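Local coordinates for elicitor protein Hrip2 (Magnaporthe oryzae, PDB 5FID) that is a protein elicitor of the rice blast fungus, probably recognised by plant cells so that defence responses are triggered, at residues A[4-15]-A[33-44]. The protein carries 1 engineered substitution. Numbering follows the deposited sequence.
Sequences QQAIVHNNCQDT and TLQAGQTFSEDF
Asn10 grips the type II turn Gln35–Gln38 with backbone and side chain together: its N donates to Gln38 O, its O accepts from Gly37 N at 2.7 Å, and its ND2 makes weak bonds to Leu34 O and Gln35 O. The strong bond of Asn10 ND2, to Asp14 O at 3.0 Å, almost straight and in the amide plane, lies within its own loop and holds the amide in place. CG anti to the backbone N (chi1 179°) carries the amide into this cluster of carbonyls, while OD1 accepts from Cys12 N in an Asx turn. Beyond the turn, strands 5-10 and 39-43 run antiparallel, with Ala6–Glu42 and Val8–Phe40 as hydrogen-bonded pairs. On the sheet face that carries Ile7, His9, Thr39 and Ser41, His9 ND1 and Thr39 OG1 are hydrogen-bonded at 2.8 Å, the hydroxyl at the ring edge and in its plane; Ile7 CG2 covers one ring face and His9 NE2 bonds Glu132. Gln5 bends at chi2 (-84°), laying its amide beside Asp43; Gln5 NE2 donates to Asp43 OD1 at 2.6 Å, from above the carboxylate plane, and a water bridges Gln5 OE1 to the same OD1. At the far end Gln4 CB sits over a face of the Phe44 ring, 3.8 Å from its centroid, a CH-pi contact. On the other sheet face, Val8 CG2 packs 4.1 Å from Phe40 CD2, and Glu42 hydrogen-bonds to the hydroxyls of Tyr67 and Ser20. The result is an antiparallel edge pair of a mixed sheet, whose Ala6, Val8 and Phe40 side chains touch strands 16-22 and 63-69 of the other sheet, as in a beta sandwich.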
loop_
_atom_site.group_PDB
_atom_site.type_symbol
_atom_site.label_atom_id
_atom_site.label_comp_id
_atom_site.label_asym_id
_atom_site.label_seq_id
_atom_site.Cartn_x
_atom_site.Cartn_y
_atom_site.Cartn_z
ATOM N N GLN A 4 -2.386 -17.191 7.857
ATOM C CA GLN A 4 -3.040 -15.937 7.494
ATOM C C GLN A 4 -4.312 -16.192 6.692
ATOM O O GLN A 4 -4.346 -17.076 5.833
ATOM C CB GLN A 4 -2.085 -15.060 6.694
ATOM C CG GLN A 4 -0.849 -14.670 7.469
ATOM C CD GLN A 4 0.154 -13.949 6.608
ATOM O OE1 GLN A 4 0.214 -12.719 6.605
ATOM N NE2 GLN A 4 0.949 -14.712 5.858
ATOM N N GLN A 5 -5.356 -15.417 6.972
ATOM C CA GLN A 5 -6.646 -15.637 6.336
ATOM C C GLN A 5 -7.150 -14.398 5.615
ATOM O O GLN A 5 -6.900 -13.271 6.049
ATOM C CB GLN A 5 -7.667 -16.064 7.387
ATOM C CG GLN A 5 -7.184 -17.217 8.262
ATOM C CD GLN A 5 -7.424 -18.563 7.635
ATOM O OE1 GLN A 5 -8.569 -18.923 7.344
ATOM N NE2 GLN A 5 -6.347 -19.332 7.425
ATOM N N ALA A 6 -7.852 -14.614 4.509
ATOM C CA ALA A 6 -8.648 -13.556 3.901
ATOM C C ALA A 6 -10.076 -13.867 4.311
ATOM O O ALA A 6 -10.554 -14.984 4.111
ATOM C CB ALA A 6 -8.507 -13.557 2.380
ATOM N N ILE A 7 -10.758 -12.877 4.876
ATOM C CA ILE A 7 -12.050 -13.108 5.513
ATOM C C ILE A 7 -13.071 -12.093 5.025
ATOM O O ILE A 7 -12.770 -10.912 4.912
ATOM C CB ILE A 7 -11.914 -12.954 7.040
ATOM C CG1 ILE A 7 -10.893 -13.944 7.595
ATOM C CG2 ILE A 7 -13.250 -13.129 7.742
ATOM C CD1 ILE A 7 -10.429 -13.574 8.980
ATOM N N VAL A 8 -14.282 -12.554 4.730
ATOM C CA VAL A 8 -15.369 -11.643 4.399
ATOM C C VAL A 8 -16.574 -11.913 5.290
ATOM O O VAL A 8 -17.206 -12.964 5.189
ATOM C CB VAL A 8 -15.795 -11.760 2.922
ATOM C CG1 VAL A 8 -16.919 -10.769 2.619
ATOM C CG2 VAL A 8 -14.615 -11.484 2.005
ATOM N N HIS A 9 -16.886 -10.967 6.171
ATOM C CA HIS A 9 -18.068 -11.096 7.032
ATOM C C HIS A 9 -19.255 -10.436 6.356
ATOM O O HIS A 9 -19.232 -9.231 6.105
ATOM C CB HIS A 9 -17.875 -10.388 8.373
ATOM C CG HIS A 9 -16.694 -10.863 9.163
ATOM N ND1 HIS A 9 -16.606 -12.133 9.677
ATOM C CD2 HIS A 9 -15.577 -10.204 9.561
ATOM C CE1 HIS A 9 -15.464 -12.251 10.350
ATOM N NE2 HIS A 9 -14.829 -11.098 10.297
ATOM N N ASN A 10 -20.302 -11.207 6.077
ATOM C CA ASN A 10 -21.519 -10.622 5.513
ATOM C C ASN A 10 -22.495 -10.149 6.596
ATOM O O ASN A 10 -23.274 -10.940 7.118
ATOM C CB ASN A 10 -22.223 -11.611 4.576
ATOM C CG ASN A 10 -23.500 -11.038 4.001
ATOM O OD1 ASN A 10 -23.656 -9.816 3.920
ATOM N ND2 ASN A 10 -24.418 -11.906 3.598
ATOM N N ASN A 11 -22.459 -8.859 6.924
ATOM C CA ASN A 11 -23.382 -8.312 7.911
ATOM C C ASN A 11 -24.584 -7.636 7.247
ATOM O O ASN A 11 -25.369 -6.960 7.910
ATOM C CB ASN A 11 -22.647 -7.350 8.856
ATOM C CG ASN A 11 -23.446 -7.025 10.117
ATOM O OD1 ASN A 11 -23.905 -7.922 10.834
ATOM N ND2 ASN A 11 -23.610 -5.731 10.394
ATOM N N CYS A 12 -24.746 -7.838 5.938
ATOM C CA CYS A 12 -25.874 -7.259 5.200
ATOM C C CYS A 12 -27.148 -8.066 5.377
ATOM O O CYS A 12 -27.114 -9.198 5.840
ATOM C CB CYS A 12 -25.571 -7.169 3.694
ATOM S SG CYS A 12 -23.987 -6.403 3.245
ATOM N N GLN A 13 -28.276 -7.485 4.988
ATOM C CA GLN A 13 -29.549 -8.199 5.055
ATOM C C GLN A 13 -29.691 -9.171 3.899
ATOM O O GLN A 13 -30.580 -10.025 3.894
ATOM C CB GLN A 13 -30.704 -7.206 5.003
ATOM C CG GLN A 13 -30.657 -6.170 6.088
ATOM C CD GLN A 13 -31.553 -6.507 7.241
ATOM O OE1 GLN A 13 -31.092 -7.055 8.254
ATOM N NE2 GLN A 13 -32.855 -6.183 7.108
ATOM N N ASP A 14 -28.813 -9.028 2.915
ATOM C CA ASP A 14 -28.906 -9.801 1.691
ATOM C C ASP A 14 -27.986 -11.008 1.717
ATOM O O ASP A 14 -26.952 -10.997 2.381
ATOM C CB ASP A 14 -28.553 -8.926 0.482
ATOM C CG ASP A 14 -29.549 -7.807 0.266
ATOM O OD1 ASP A 14 -30.748 -8.012 0.554
ATOM O OD2 ASP A 14 -29.138 -6.724 -0.183
ATOM N N THR A 15 -28.382 -12.048 0.996
ATOM C CA THR A 15 -27.481 -13.149 0.689
ATOM C C THR A 15 -26.409 -12.578 -0.242
ATOM O O THR A 15 -26.716 -11.826 -1.174
ATOM C CB THR A 15 -28.242 -14.294 -0.006
ATOM O OG1 THR A 15 -29.252 -14.808 0.878
ATOM C CG2 THR A 15 -27.308 -15.429 -0.391
ATOM N N THR A 33 -21.767 -19.243 -0.942
ATOM C CA THR A 33 -22.986 -18.512 -0.640
ATOM C C THR A 33 -22.989 -18.129 0.830
ATOM O O THR A 33 -22.902 -19.000 1.708
ATOM C CB THR A 33 -24.241 -19.353 -0.901
ATOM O OG1 THR A 33 -24.244 -19.826 -2.259
ATOM C CG2 THR A 33 -25.476 -18.503 -0.654
ATOM N N LEU A 34 -23.102 -16.831 1.105
ATOM C CA LEU A 34 -23.171 -16.350 2.478
ATOM C C LEU A 34 -24.561 -15.804 2.764
ATOM O O LEU A 34 -24.938 -14.739 2.251
ATOM C CB LEU A 34 -22.144 -15.233 2.727
ATOM C CG LEU A 34 -20.651 -15.515 2.580
ATOM C CD1 LEU A 34 -19.848 -14.261 2.948
ATOM C CD2 LEU A 34 -20.269 -16.675 3.479
ATOM N N GLN A 35 -25.325 -16.517 3.587
ATOM C CA GLN A 35 -26.575 -15.965 4.085
ATOM C C GLN A 35 -26.226 -14.726 4.876
ATOM O O GLN A 35 -25.089 -14.580 5.338
ATOM C CB GLN A 35 -27.299 -16.955 5.005
ATOM C CG GLN A 35 -27.486 -18.335 4.410
ATOM C CD GLN A 35 -28.351 -18.318 3.170
ATOM O OE1 GLN A 35 -29.489 -17.835 3.199
ATOM N NE2 GLN A 35 -27.819 -18.847 2.064
ATOM N N ALA A 36 -27.194 -13.828 5.020
ATOM C CA ALA A 36 -27.054 -12.708 5.937
ATOM C C ALA A 36 -26.444 -13.218 7.243
ATOM O O ALA A 36 -26.984 -14.123 7.862
ATOM C CB ALA A 36 -28.422 -12.089 6.203
ATOM N N GLY A 37 -25.286 -12.684 7.622
ATOM C CA GLY A 37 -24.670 -13.027 8.895
ATOM C C GLY A 37 -23.498 -13.990 8.792
ATOM O O GLY A 37 -22.702 -14.100 9.725
ATOM N N GLN A 38 -23.389 -14.698 7.670
ATOM C CA GLN A 38 -22.324 -15.689 7.513
ATOM C C GLN A 38 -20.986 -15.077 7.116
ATOM O O GLN A 38 -20.915 -13.928 6.665
ATOM C CB GLN A 38 -22.715 -16.770 6.503
ATOM C CG GLN A 38 -23.754 -17.769 7.004
ATOM C CD GLN A 38 -23.907 -18.941 6.054
ATOM O OE1 GLN A 38 -24.145 -18.756 4.858
ATOM N NE2 GLN A 38 -23.754 -20.156 6.575
ATOM N N THR A 39 -19.926 -15.861 7.290
ATOM C CA THR A 39 -18.569 -15.409 6.999
ATOM C C THR A 39 -17.869 -16.359 6.017
ATOM O O THR A 39 -17.962 -17.591 6.130
ATOM C CB THR A 39 -17.740 -15.280 8.302
ATOM O OG1 THR A 39 -18.297 -14.241 9.120
ATOM C CG2 THR A 39 -16.284 -14.940 8.000
ATOM N N PHE A 40 -17.193 -15.773 5.033
ATOM C CA PHE A 40 -16.306 -16.511 4.148
ATOM C C PHE A 40 -14.883 -16.417 4.687
ATOM O O PHE A 40 -14.472 -15.376 5.198
ATOM C CB PHE A 40 -16.354 -15.892 2.746
ATOM C CG PHE A 40 -15.190 -16.279 1.860
ATOM C CD1 PHE A 40 -15.262 -17.401 1.049
ATOM C CD2 PHE A 40 -14.038 -15.507 1.823
ATOM C CE1 PHE A 40 -14.192 -17.753 0.221
ATOM C CE2 PHE A 40 -12.973 -15.855 1.004
ATOM C CZ PHE A 40 -13.056 -16.978 0.204
ATOM N N SER A 41 -14.106 -17.484 4.560
ATOM C CA SER A 41 -12.678 -17.363 4.828
ATOM C C SER A 41 -11.866 -18.337 4.000
ATOM O O SER A 41 -12.349 -19.408 3.641
ATOM C CB SER A 41 -12.378 -17.552 6.316
ATOM O OG SER A 41 -12.703 -18.862 6.725
ATOM N N GLU A 42 -10.630 -17.959 3.694
ATOM C CA GLU A 42 -9.699 -18.882 3.047
ATOM C C GLU A 42 -8.302 -18.630 3.579
ATOM O O GLU A 42 -7.989 -17.523 4.005
ATOM C CB GLU A 42 -9.713 -18.699 1.523
ATOM C CG GLU A 42 -9.115 -17.376 1.034
ATOM C CD GLU A 42 -9.001 -17.340 -0.486
ATOM O OE1 GLU A 42 -9.583 -18.242 -1.141
ATOM O OE2 GLU A 42 -8.328 -16.432 -1.036
ATOM N N ASP A 43 -7.464 -19.663 3.579
ATOM C CA ASP A 43 -6.055 -19.459 3.868
ATOM C C ASP A 43 -5.453 -18.565 2.806
ATOM O O ASP A 43 -5.830 -18.657 1.633
ATOM C CB ASP A 43 -5.296 -20.780 3.830
ATOM C CG ASP A 43 -5.700 -21.716 4.928
ATOM O OD1 ASP A 43 -6.519 -21.326 5.790
ATOM O OD2 ASP A 43 -5.175 -22.850 4.938
ATOM N N PHE A 44 -4.504 -17.722 3.209
ATOM C CA PHE A 44 -3.748 -16.907 2.264
ATOM C C PHE A 44 -3.119 -17.768 1.185
ATOM O O PHE A 44 -2.387 -18.727 1.476
ATOM C CB PHE A 44 -2.621 -16.163 2.981
ATOM C CG PHE A 44 -2.909 -14.714 3.242
ATOM C CD1 PHE A 44 -4.203 -14.272 3.459
ATOM C CD2 PHE A 44 -1.872 -13.792 3.271
ATOM C CE1 PHE A 44 -4.454 -12.929 3.707
ATOM C CE2 PHE A 44 -2.117 -12.449 3.508
ATOM C CZ PHE A 44 -3.409 -12.021 3.729
HETATM O O HOH W 1 -9.037 -21.386 6.372
HETATM O O HOH W 2 -29.644 -14.190 3.463
#